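Local coordinates for protein extracellular PQQ-dependent sugar dehydrogenase (Coprinopsis cinerea, PDB 6JT6) that probably passes electrons from sugar oxidation at its PQQ-dependent catalytic domain to outside acceptors through the haem b of its cytochrome domain, at residues Arg18-Gln22 with Asp23-Ser27; Tyr184-Gln187 with Gln188-Ala192. All blocks are in the same frame, centred on the assembly; numbering follows the deposited sequence.

Interaction 1: residues Arg18-Gln22 with Asp23-Ser27; sequences RFYQQ and DTDAS
Gln21 and the residues Asp23 to Ala26 close a beta hairpin with a G1 bulge, in which Asp25 and Ala26 both face Gln21 where strand 15-21 turns back into strand 26-33. The tight part is the buried side, built round the amide of Gln21. Its chain swings out with CG anti to the backbone N (chi1 -153°) and then bends at chi2, which folds the amide back over the turn. There OE1 is gripped twice: Thr24 N lies almost in line with the C=O bond, 2.8 Å from OE1, while Thr24 OG1 arrives in the carbonyl plane on a lone pair of OE1 at 3.0 Å. The same hydroxyl accepts from Ala26 N, making an ST turn, so one threonine oxygen joins the glutamine amide to the bulge. Trp143 and Phe145 of strand 138-146 pack against this side. At the margin of the buried part, NE2 reaches out within its own amide plane to the exposed carboxylate of Asp23, meeting OD2 from above at 3.0 Å; two bonded ends fix the rotation of the amide. Along the strands, the backbone bond from Gln21 N to Ala26 O is straight (2.9 Å), whereas the returns from Asp25 N and Ala26 N to Gln21 O are weak.

On the other face, Arg18, Tyr20 and Asp25 are more exposed. Buried Ser27 meets them only through carbon, with Arg18 CD 3.6 Å from Ser27 CB. One bond pins this side: the Tyr20 ring runs alongside Asp25, its plane 21° from the carboxylate, and the Tyr20 hydroxyl donates to the anti side of Asp25 OD1 at 2.6 Å.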
loop_
_atom_site.group_PDB
_atom_site.type_symbol
_atom_site.label_atom_id
_atom_site.label_comp_id
_atom_site.label_asym_id
_atom_site.label_seq_id
_atom_site.Cartn_x
_atom_site.Cartn_y
_atom_site.Cartn_z
ATOM N N ARG A 18 -1.530 1.653 -10.929
ATOM C CA ARG A 18 -0.179 1.286 -10.478
ATOM C C ARG A 18 0.887 2.321 -10.830
ATOM O O ARG A 18 0.914 2.834 -11.957
ATOM C CB ARG A 18 0.244 -0.062 -11.058
ATOM C CG ARG A 18 1.492 -0.602 -10.377
ATOM C CD ARG A 18 2.522 -1.169 -11.349
ATOM N NE ARG A 18 2.556 -0.599 -12.699
ATOM C CZ ARG A 18 3.223 -1.167 -13.701
ATOM N NH1 ARG A 18 3.922 -2.279 -13.483
ATOM N NH2 ARG A 18 3.220 -0.621 -14.912
ATOM N N PHE A 19 1.735 2.609 -9.837
ATOM C CA PHE A 19 2.905 3.471 -9.959
ATOM C C PHE A 19 4.075 2.525 -9.876
ATOM O O PHE A 19 4.252 1.817 -8.865
ATOM C CB PHE A 19 2.997 4.507 -8.796
ATOM C CG PHE A 19 4.295 5.324 -8.782
ATOM C CD1 PHE A 19 4.493 6.380 -9.685
ATOM C CD2 PHE A 19 5.309 5.033 -7.881
ATOM C CE1 PHE A 19 5.684 7.128 -9.687
ATOM C CE2 PHE A 19 6.499 5.771 -7.854
ATOM C CZ PHE A 19 6.689 6.826 -8.766
ATOM N N TYR A 20 4.861 2.512 -10.947
ATOM C CA TYR A 20 6.055 1.687 -11.030
ATOM C C TYR A 20 7.257 2.628 -10.868
ATOM O O TYR A 20 7.338 3.654 -11.526
ATOM C CB TYR A 20 6.116 0.900 -12.355
ATOM C CG TYR A 20 7.478 0.289 -12.576
ATOM C CD1 TYR A 20 7.858 -0.865 -11.890
ATOM C CD2 TYR A 20 8.407 0.886 -13.444
ATOM C CE1 TYR A 20 9.112 -1.415 -12.064
ATOM C CE2 TYR A 20 9.668 0.335 -13.627
ATOM C CZ TYR A 20 10.013 -0.805 -12.926
ATOM O OH TYR A 20 11.260 -1.365 -13.092
ATOM N N GLN A 21 8.164 2.285 -9.960
ATOM C CA GLN A 21 9.321 3.143 -9.695
ATOM C C GLN A 21 10.573 2.430 -10.234
ATOM O O GLN A 21 10.964 1.378 -9.735
ATOM C CB GLN A 21 9.403 3.483 -8.197
ATOM C CG GLN A 21 10.090 4.795 -7.872
ATOM C CD GLN A 21 11.571 4.793 -8.200
ATOM O OE1 GLN A 21 12.254 3.774 -8.060
ATOM N NE2 GLN A 21 12.075 5.929 -8.657
ATOM N N GLN A 22 11.165 3.012 -11.277
ATOM C CA GLN A 22 12.294 2.423 -12.052
ATOM C C GLN A 22 13.594 2.129 -11.263
ATOM O O GLN A 22 14.234 1.124 -11.526
ATOM C CB GLN A 22 12.621 3.286 -13.304
ATOM C CG GLN A 22 13.120 4.703 -12.968
ATOM C CD GLN A 22 13.423 5.597 -14.169
ATOM O OE1 GLN A 22 13.712 5.124 -15.279
ATOM N NE2 GLN A 22 13.380 6.912 -13.938
ATOM N N ASP A 23 13.967 3.000 -10.318
ATOM C CA ASP A 23 15.202 2.839 -9.527
ATOM C C ASP A 23 15.092 1.669 -8.546
ATOM O O ASP A 23 16.034 0.903 -8.392
ATOM C CB ASP A 23 15.559 4.138 -8.765
ATOM C CG ASP A 23 15.410 5.401 -9.642
ATOM O OD1 ASP A 23 15.686 5.304 -10.869
ATOM O OD2 ASP A 23 14.979 6.455 -9.117
ATOM N N THR A 24 13.933 1.540 -7.905
ATOM C CA THR A 24 13.685 0.513 -6.900
ATOM C C THR A 24 13.180 -0.803 -7.489
ATOM O O THR A 24 13.277 -1.870 -6.847
ATOM C CB THR A 24 12.684 1.040 -5.857
ATOM O OG1 THR A 24 11.418 1.320 -6.487
ATOM C CG2 THR A 24 13.243 2.320 -5.178
ATOM N N ASP A 25 12.639 -0.725 -8.714
ATOM C CA ASP A 25 11.878 -1.818 -9.339
ATOM C C ASP A 25 10.687 -2.303 -8.480
ATOM O O ASP A 25 10.330 -3.478 -8.475
ATOM C CB ASP A 25 12.787 -2.981 -9.728
ATOM C CG ASP A 25 13.787 -2.595 -10.778
ATOM O OD1 ASP A 25 13.401 -1.872 -11.734
ATOM O OD2 ASP A 25 14.963 -3.016 -10.636
ATOM N N ALA A 26 10.100 -1.369 -7.746
ATOM C CA ALA A 26 8.952 -1.685 -6.939
ATOM C C ALA A 26 7.723 -1.015 -7.543
ATOM O O ALA A 26 7.848 -0.038 -8.325
ATOM C CB ALA A 26 9.195 -1.228 -5.517
ATOM N N SER A 27 6.545 -1.529 -7.164
ATOM C CA SER A 27 5.255 -0.997 -7.624
ATOM C C SER A 27 4.315 -0.708 -6.467
ATOM O O SER A 27 4.285 -1.457 -5.465
ATOM C CB SER A 27 4.531 -2.049 -8.473
ATOM O OG SER A 27 5.338 -2.546 -9.481
#

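Interaction 2: residues Tyr184-Gln187 with Gln188-Ala192; sequences YYLQ and QLTNA
The Tyr184 ring and the Gln188 side chain lie one turn apart on helix 182-191, with ring and amide planes only 22° from parallel. Gln188 CG stands over one face of the ring, displaced toward its rim and 3.7 Å from the centroid, in a CH-pi contact. Tyr184 brings its ring here by placing CG anti to the backbone N (chi1 170°), while Gln188 bends at chi2 so that its amide follows the ring outward. Gln187 crosses Gln188 obliquely, its amide turned 76° from that of Gln188. The two meet through Gln187 OE1, which receives Gln188 NE2 in the carbonyl plane on a lone pair at 2.9 Å, though the bond is bent on the donor side. Gln187 NE2 reaches the other way, to Asn191 OD1 at 3.0 Å; the bond is nearly straight and lies in the amide plane of Gln187, although it is tilted from the carbonyl plane of Asn191. Replacing Gln188 with an alanine would probably bare this face of the Tyr184 ring and take from Gln187 OE1 its side-chain donor, leaving the Gln187 amide held only through Asn191.

Farther round the helix, Leu186 O is gripped from opposite faces of its plane by Thr190 N at 3.0 Å and Thr190 OG1 at 2.7 Å. The buried side belongs to Leu189 and Tyr185, packed on strands and loops of the domain, with Tyr185 OH hydrogen-bonded to Thr15 OG1. Chemically, the contact implies an amphipathic helix: apolar residues attach it to the sheet, while neutral amides and one hydroxyl link successive turns on the outer side without using any charged group.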
loop_
_atom_site.group_PDB
_atom_site.type_symbol
_atom_site.label_atom_id
_atom_site.label_comp_id
_atom_site.label_asym_id
_atom_site.label_seq_id
_atom_site.Cartn_x
_atom_site.Cartn_y
_atom_site.Cartn_z
ATOM N N TYR A 184 -16.010 -7.189 -6.250
ATOM C CA TYR A 184 -15.535 -8.367 -6.992
ATOM C C TYR A 184 -14.023 -8.515 -6.847
ATOM O O TYR A 184 -13.529 -9.608 -6.536
ATOM C CB TYR A 184 -15.899 -8.260 -8.487
ATOM C CG TYR A 184 -15.257 -9.310 -9.365
ATOM C CD1 TYR A 184 -15.589 -10.679 -9.218
ATOM C CD2 TYR A 184 -14.306 -8.950 -10.346
ATOM C CE1 TYR A 184 -14.999 -11.651 -10.026
ATOM C CE2 TYR A 184 -13.709 -9.916 -11.163
ATOM C CZ TYR A 184 -14.057 -11.265 -10.998
ATOM O OH TYR A 184 -13.470 -12.234 -11.792
ATOM N N TYR A 185 -13.300 -7.404 -7.062
ATOM C CA TYR A 185 -11.847 -7.382 -6.911
ATOM C C TYR A 185 -11.433 -7.755 -5.482
ATOM O O TYR A 185 -10.492 -8.526 -5.297
ATOM C CB TYR A 185 -11.279 -5.993 -7.295
ATOM C CG TYR A 185 -11.142 -5.752 -8.791
ATOM C CD1 TYR A 185 -11.194 -6.818 -9.713
ATOM C CD2 TYR A 185 -10.923 -4.453 -9.292
ATOM C CE1 TYR A 185 -11.059 -6.590 -11.090
ATOM C CE2 TYR A 185 -10.726 -4.218 -10.666
ATOM C CZ TYR A 185 -10.809 -5.277 -11.567
ATOM O OH TYR A 185 -10.620 -5.060 -12.937
ATOM N N LEU A 186 -12.150 -7.222 -4.484
ATOM C CA LEU A 186 -11.854 -7.497 -3.075
ATOM C C LEU A 186 -11.970 -8.969 -2.783
ATOM O O LEU A 186 -11.072 -9.534 -2.171
ATOM C CB LEU A 186 -12.745 -6.699 -2.118
ATOM C CG LEU A 186 -12.534 -6.888 -0.590
ATOM C CD1 LEU A 186 -11.111 -6.555 -0.144
ATOM C CD2 LEU A 186 -13.544 -6.058 0.224
ATOM N N GLN A 187 -13.085 -9.573 -3.200
ATOM C CA GLN A 187 -13.306 -11.032 -3.048
ATOM C C GLN A 187 -12.231 -11.833 -3.761
ATOM O O GLN A 187 -11.656 -12.761 -3.169
ATOM C CB GLN A 187 -14.719 -11.449 -3.514
ATOM C CG GLN A 187 -14.982 -12.966 -3.552
ATOM C CD GLN A 187 -14.434 -13.690 -4.780
ATOM O OE1 GLN A 187 -14.664 -13.284 -5.945
ATOM N NE2 GLN A 187 -13.686 -14.753 -4.535
ATOM N N GLN A 188 -11.974 -11.513 -5.026
ATOM C CA GLN A 188 -10.974 -12.269 -5.828
ATOM C C GLN A 188 -9.598 -12.257 -5.154
ATOM O O GLN A 188 -8.935 -13.271 -5.077
ATOM C CB GLN A 188 -10.832 -11.698 -7.246
ATOM C CG GLN A 188 -11.994 -11.994 -8.173
ATOM C CD GLN A 188 -12.070 -13.455 -8.581
ATOM O OE1 GLN A 188 -11.147 -13.969 -9.192
ATOM N NE2 GLN A 188 -13.172 -14.137 -8.221
ATOM N N LEU A 189 -9.187 -11.090 -4.651
ATOM C CA LEU A 189 -7.868 -10.972 -4.044
ATOM C C LEU A 189 -7.815 -11.691 -2.688
ATOM O O LEU A 189 -6.789 -12.276 -2.338
ATOM C CB LEU A 189 -7.480 -9.478 -3.901
ATOM C CG LEU A 189 -7.188 -8.680 -5.196
ATOM C CD1 LEU A 189 -7.098 -7.189 -4.894
ATOM C CD2 LEU A 189 -5.885 -9.189 -5.792
ATOM N N THR A 190 -8.916 -11.635 -1.926
ATOM C CA THR A 190 -8.957 -12.283 -0.627
ATOM C C THR A 190 -8.788 -13.803 -0.826
ATOM O O THR A 190 -8.096 -14.467 -0.042
ATOM C CB THR A 190 -10.278 -11.978 0.123
ATOM O OG1 THR A 190 -10.427 -10.563 0.217
ATOM C CG2 THR A 190 -10.292 -12.586 1.549
ATOM N N ASN A 191 -9.404 -14.314 -1.890
ATOM C CA ASN A 191 -9.434 -15.753 -2.164
ATOM C C ASN A 191 -8.227 -16.286 -2.960
ATOM O O ASN A 191 -8.117 -17.506 -3.183
ATOM C CB ASN A 191 -10.766 -16.148 -2.811
ATOM C CG ASN A 191 -11.862 -16.355 -1.776
ATOM O OD1 ASN A 191 -12.869 -15.646 -1.759
ATOM N ND2 ASN A 191 -11.642 -17.295 -0.869
ATOM N N ALA A 192 -7.338 -15.399 -3.399
ATOM C CA ALA A 192 -6.159 -15.846 -4.120
ATOM C C ALA A 192 -5.246 -16.534 -3.095
ATOM O O ALA A 192 -5.112 -16.040 -1.989
ATOM C CB ALA A 192 -5.464 -14.680 -4.786
#

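In the fold
Interactions 1 and 2 show two ways of using side-chain amides within a short run of chain: the first ties a hairpin turn, the second links turns of a helix. Their centres are about 23 Å apart and their nearest atoms about 11 Å, without touching. Strand 15-21 nevertheless connects them, since it supplies Thr15, the partner of Tyr185, at one end and runs into the bulged turn at the other. Residues 18-27 lie nearer the redox cofactor: the side chain of Phe19 is about 10 Å from the bound haem and packs with Tyr170 and Trp143. Residues 184-192 instead pack on strands 43-51, 100-109 and 113-121 of the same mixed sheet.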